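Local atomic coordinates of transcription factor cep-1 (Caenorhabditis elegans, PDB entry 1T4W), a protein that activates transcription by binding the same DNA consensus sequence as p53, promoting germline apoptosis after DNA damage and ensuring proper meiotic chromosome segregation. Residues 27-35 and 172-181. Sequence-based numbering, arbitrary orientation.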
loop_
_atom_site.group_PDB
_atom_site.type_symbol
_atom_site.label_atom_id
_atom_site.label_comp_id
_atom_site.label_asym_id
_atom_site.label_seq_id
_atom_site.Cartn_x
_atom_site.Cartn_y
_atom_site.Cartn_z
ATOM N N HIS A 27 -15.913 6.038 3.866
ATOM C CA HIS A 27 -14.698 6.116 4.679
ATOM C C HIS A 27 -13.511 5.216 4.294
ATOM O O HIS A 27 -12.606 5.005 5.090
ATOM C CB HIS A 27 -15.055 5.897 6.152
ATOM C CG HIS A 27 -15.943 6.963 6.715
ATOM N ND1 HIS A 27 -15.538 8.274 6.844
ATOM C CD2 HIS A 27 -17.227 6.920 7.143
ATOM C CE1 HIS A 27 -16.535 8.995 7.325
ATOM N NE2 HIS A 27 -17.571 8.198 7.513
ATOM N N GLU A 28 -13.523 4.687 3.079
ATOM C CA GLU A 28 -12.434 3.865 2.589
ATOM C C GLU A 28 -11.394 4.818 2.014
ATOM O O GLU A 28 -11.728 5.925 1.570
ATOM C CB GLU A 28 -12.974 2.908 1.541
ATOM C CG GLU A 28 -14.071 2.045 2.136
ATOM C CD GLU A 28 -14.417 0.854 1.284
ATOM O OE1 GLU A 28 -14.933 1.043 0.155
ATOM O OE2 GLU A 28 -14.168 -0.277 1.756
ATOM N N LYS A 29 -10.137 4.396 2.013
ATOM C CA LYS A 29 -9.057 5.259 1.564
ATOM C C LYS A 29 -8.606 5.089 0.127
ATOM O O LYS A 29 -8.418 3.971 -0.346
ATOM C CB LYS A 29 -7.889 5.089 2.515
ATOM C CG LYS A 29 -8.361 5.229 3.961
ATOM C CD LYS A 29 -7.236 5.133 4.932
ATOM C CE LYS A 29 -7.759 5.368 6.349
ATOM N NZ LYS A 29 -6.663 5.124 7.282
ATOM N N TYR A 30 -8.410 6.218 -0.548
ATOM C CA TYR A 30 -7.993 6.229 -1.952
ATOM C C TYR A 30 -6.743 7.059 -2.171
ATOM O O TYR A 30 -6.617 8.178 -1.673
ATOM C CB TYR A 30 -9.109 6.795 -2.841
ATOM C CG TYR A 30 -10.365 5.951 -2.877
ATOM C CD1 TYR A 30 -11.127 5.747 -1.727
ATOM C CD2 TYR A 30 -10.777 5.340 -4.064
ATOM C CE1 TYR A 30 -12.273 4.951 -1.754
ATOM C CE2 TYR A 30 -11.919 4.546 -4.105
ATOM C CZ TYR A 30 -12.661 4.357 -2.950
ATOM O OH TYR A 30 -13.800 3.597 -3.008
ATOM N N LEU A 31 -5.812 6.502 -2.927
ATOM C CA LEU A 31 -4.578 7.205 -3.249
ATOM C C LEU A 31 -4.367 7.274 -4.769
ATOM O O LEU A 31 -4.600 6.295 -5.480
ATOM C CB LEU A 31 -3.363 6.488 -2.628
ATOM C CG LEU A 31 -1.988 6.945 -3.151
ATOM C CD1 LEU A 31 -1.638 8.309 -2.558
ATOM C CD2 LEU A 31 -0.916 5.911 -2.765
ATOM N N TRP A 32 -3.953 8.437 -5.258
ATOM C CA TRP A 32 -3.621 8.594 -6.673
ATOM C C TRP A 32 -2.224 9.170 -6.603
ATOM O O TRP A 32 -1.984 10.090 -5.820
ATOM C CB TRP A 32 -4.535 9.600 -7.389
ATOM C CG TRP A 32 -6.005 9.209 -7.425
ATOM C CD1 TRP A 32 -6.674 8.583 -8.441
ATOM C CD2 TRP A 32 -6.960 9.432 -6.391
ATOM N NE1 TRP A 32 -7.999 8.411 -8.106
ATOM C CE2 TRP A 32 -8.199 8.921 -6.848
ATOM C CE3 TRP A 32 -6.888 10.012 -5.115
ATOM C CZ2 TRP A 32 -9.361 8.973 -6.074
ATOM C CZ3 TRP A 32 -8.044 10.064 -4.345
ATOM C CH2 TRP A 32 -9.265 9.549 -4.830
ATOM N N THR A 33 -1.304 8.639 -7.399
ATOM C CA THR A 33 0.078 9.151 -7.407
ATOM C C THR A 33 0.706 8.876 -8.766
ATOM O O THR A 33 0.243 7.999 -9.496
ATOM C CB THR A 33 0.945 8.436 -6.317
ATOM O OG1 THR A 33 2.322 8.824 -6.430
ATOM C CG2 THR A 33 0.842 6.923 -6.478
ATOM N N LYS A 34 1.745 9.632 -9.112
ATOM C CA LYS A 34 2.455 9.395 -10.369
ATOM C C LYS A 34 3.462 8.301 -10.042
ATOM O O LYS A 34 3.789 8.103 -8.870
ATOM C CB LYS A 34 3.255 10.630 -10.797
ATOM C CG LYS A 34 2.462 11.878 -11.102
ATOM C CD LYS A 34 3.453 12.910 -11.543
ATOM C CE LYS A 34 2.822 14.256 -11.752
ATOM N NZ LYS A 34 3.844 15.168 -12.331
ATOM N N MET A 35 3.970 7.594 -11.050
ATOM C CA MET A 35 4.972 6.573 -10.754
ATOM C C MET A 35 6.310 7.293 -10.532
ATOM O O MET A 35 6.452 8.455 -10.898
ATOM C CB MET A 35 5.071 5.532 -11.887
ATOM C CG MET A 35 5.660 5.995 -13.196
ATOM S SD MET A 35 6.065 4.544 -14.280
ATOM C CE MET A 35 7.738 4.206 -13.762
ATOM N N ILE A 172 -5.119 0.513 1.922
ATOM C CA ILE A 172 -5.616 1.647 1.167
ATOM C C ILE A 172 -6.431 0.899 0.102
ATOM O O ILE A 172 -5.889 0.182 -0.746
ATOM C CB ILE A 172 -4.508 2.438 0.522
ATOM C CG1 ILE A 172 -3.713 3.152 1.629
ATOM C CG2 ILE A 172 -5.121 3.479 -0.471
ATOM C CD1 ILE A 172 -2.494 3.885 1.147
ATOM N N LYS A 173 -7.739 1.049 0.201
ATOM C CA LYS A 173 -8.691 0.356 -0.658
ATOM C C LYS A 173 -8.417 0.461 -2.144
ATOM O O LYS A 173 -8.531 -0.519 -2.882
ATOM C CB LYS A 173 -10.098 0.852 -0.296
ATOM C CG LYS A 173 -11.248 0.060 -0.893
ATOM C CD LYS A 173 -11.809 0.794 -2.060
ATOM C CE LYS A 173 -13.087 0.135 -2.606
ATOM N NZ LYS A 173 -13.604 0.951 -3.751
ATOM N N GLN A 174 -8.068 1.648 -2.608
ATOM C CA GLN A 174 -7.744 1.783 -4.015
ATOM C C GLN A 174 -6.575 2.718 -4.227
ATOM O O GLN A 174 -6.562 3.842 -3.727
ATOM C CB GLN A 174 -8.941 2.292 -4.850
ATOM C CG GLN A 174 -8.533 2.680 -6.279
ATOM C CD GLN A 174 -9.669 3.319 -7.052
ATOM O OE1 GLN A 174 -10.642 2.651 -7.342
ATOM N NE2 GLN A 174 -9.559 4.626 -7.368
ATOM N N VAL A 175 -5.602 2.227 -4.984
ATOM C CA VAL A 175 -4.435 2.990 -5.344
ATOM C C VAL A 175 -4.400 3.057 -6.872
ATOM O O VAL A 175 -4.522 2.031 -7.570
ATOM C CB VAL A 175 -3.142 2.311 -4.839
ATOM C CG1 VAL A 175 -1.929 3.020 -5.420
ATOM C CG2 VAL A 175 -3.090 2.340 -3.317
ATOM N N ARG A 176 -4.265 4.261 -7.408
ATOM C CA ARG A 176 -4.167 4.390 -8.853
ATOM C C ARG A 176 -2.889 5.133 -9.190
ATOM O O ARG A 176 -2.590 6.155 -8.586
ATOM C CB ARG A 176 -5.388 5.125 -9.431
ATOM C CG ARG A 176 -6.640 4.277 -9.478
ATOM C CD ARG A 176 -7.736 4.974 -10.294
ATOM N NE ARG A 176 -7.378 5.023 -11.709
ATOM C CZ ARG A 176 -7.861 5.903 -12.573
ATOM N NH1 ARG A 176 -8.728 6.823 -12.174
ATOM N NH2 ARG A 176 -7.484 5.854 -13.840
ATOM N N ILE A 177 -2.125 4.596 -10.135
ATOM C CA ILE A 177 -0.874 5.205 -10.553
ATOM C C ILE A 177 -1.177 5.764 -11.942
ATOM O O ILE A 177 -1.261 5.030 -12.930
ATOM C CB ILE A 177 0.256 4.155 -10.561
ATOM C CG1 ILE A 177 0.409 3.558 -9.150
ATOM C CG2 ILE A 177 1.574 4.821 -10.947
ATOM C CD1 ILE A 177 0.447 2.063 -9.121
ATOM N N VAL A 178 -1.355 7.076 -11.986
ATOM C CA VAL A 178 -1.770 7.788 -13.187
ATOM C C VAL A 178 -0.880 8.975 -13.514
ATOM O O VAL A 178 0.014 9.308 -12.755
ATOM C CB VAL A 178 -3.189 8.318 -12.971
ATOM C CG1 VAL A 178 -4.132 7.177 -12.676
ATOM C CG2 VAL A 178 -3.183 9.304 -11.776
ATOM N N ALA A 179 -1.174 9.641 -14.627
ATOM C CA ALA A 179 -0.402 10.800 -15.083
ATOM C C ALA A 179 -0.733 12.108 -14.340
ATOM O O ALA A 179 0.149 12.917 -14.035
ATOM C CB ALA A 179 -0.630 10.991 -16.591
ATOM N N TYR A 180 -2.009 12.307 -14.041
ATOM C CA TYR A 180 -2.454 13.524 -13.368
ATOM C C TYR A 180 -3.294 13.178 -12.133
ATOM O O TYR A 180 -4.528 13.259 -12.150
ATOM C CB TYR A 180 -3.261 14.356 -14.367
ATOM C CG TYR A 180 -2.411 14.808 -15.528
ATOM C CD1 TYR A 180 -1.434 15.793 -15.356
ATOM C CD2 TYR A 180 -2.547 14.222 -16.787
ATOM C CE1 TYR A 180 -0.595 16.191 -16.429
ATOM C CE2 TYR A 180 -1.720 14.600 -17.867
ATOM C CZ TYR A 180 -0.754 15.579 -17.677
ATOM O OH TYR A 180 0.061 15.937 -18.723
ATOM N N PRO A 181 -2.628 12.788 -11.038
ATOM C CA PRO A 181 -3.383 12.435 -9.832
ATOM C C PRO A 181 -4.423 13.469 -9.395
ATOM O O PRO A 181 -5.481 13.083 -8.900
ATOM C CB PRO A 181 -2.280 12.184 -8.777
ATOM C CG PRO A 181 -1.042 12.858 -9.349
ATOM C CD PRO A 181 -1.176 12.637 -10.835
HETATM O O HOH W 1 -9.242 1.846 3.020
HETATM O O HOH W 2 -7.440 5.727 -6.180
HETATM O O HOH W 3 -10.066 7.400 -9.808
HETATM O O HOH W 4 2.469 8.052 -13.307
#
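With CG set beside the backbone N (chi1 -65°), Tyr30 lays its ring next to Lys173, whose chain bends at chi2 (-102°) and runs alongside it, so that NZ donates a hydrogen bond to Tyr30 OH over 2.8 Å. Gln174 meets the same ring at its edge with NE2, 3.6 Å from Tyr30 CD2, its amide plane turned 75° from the ring. The backbones illustrate parallel beta pairing, Leu31 bonding to the residues on either side of its partner Val175: Leu31 N donates to Gln174 O (2.9 Å), and Leu31 O accepts from Arg176 N (2.8 Å). Leu31 O also takes a bond from a water that accepts from Gln174 NE2 and sits above one face of the Trp32 ring, toward its rim. A second water, in the plane of that indole, accepts from Trp32 NE1 (2.9 Å) and Arg176 NH1; Arg176 NH2 forms a salt bridge with Glu141. Pro181, opening helix 181-194, presses CB on Trp32 CB at 3.7 Å, while Phe188 of that helix meets the rings of Tyr30 and Trp32. On the opposite, largely apolar face Leu31 CD2 packs against Val175 CG1. This p53-family DNA-binding domain thus joins two sheet strands whose helix-side polar groups are bound by waters, Lys173 and Glu141.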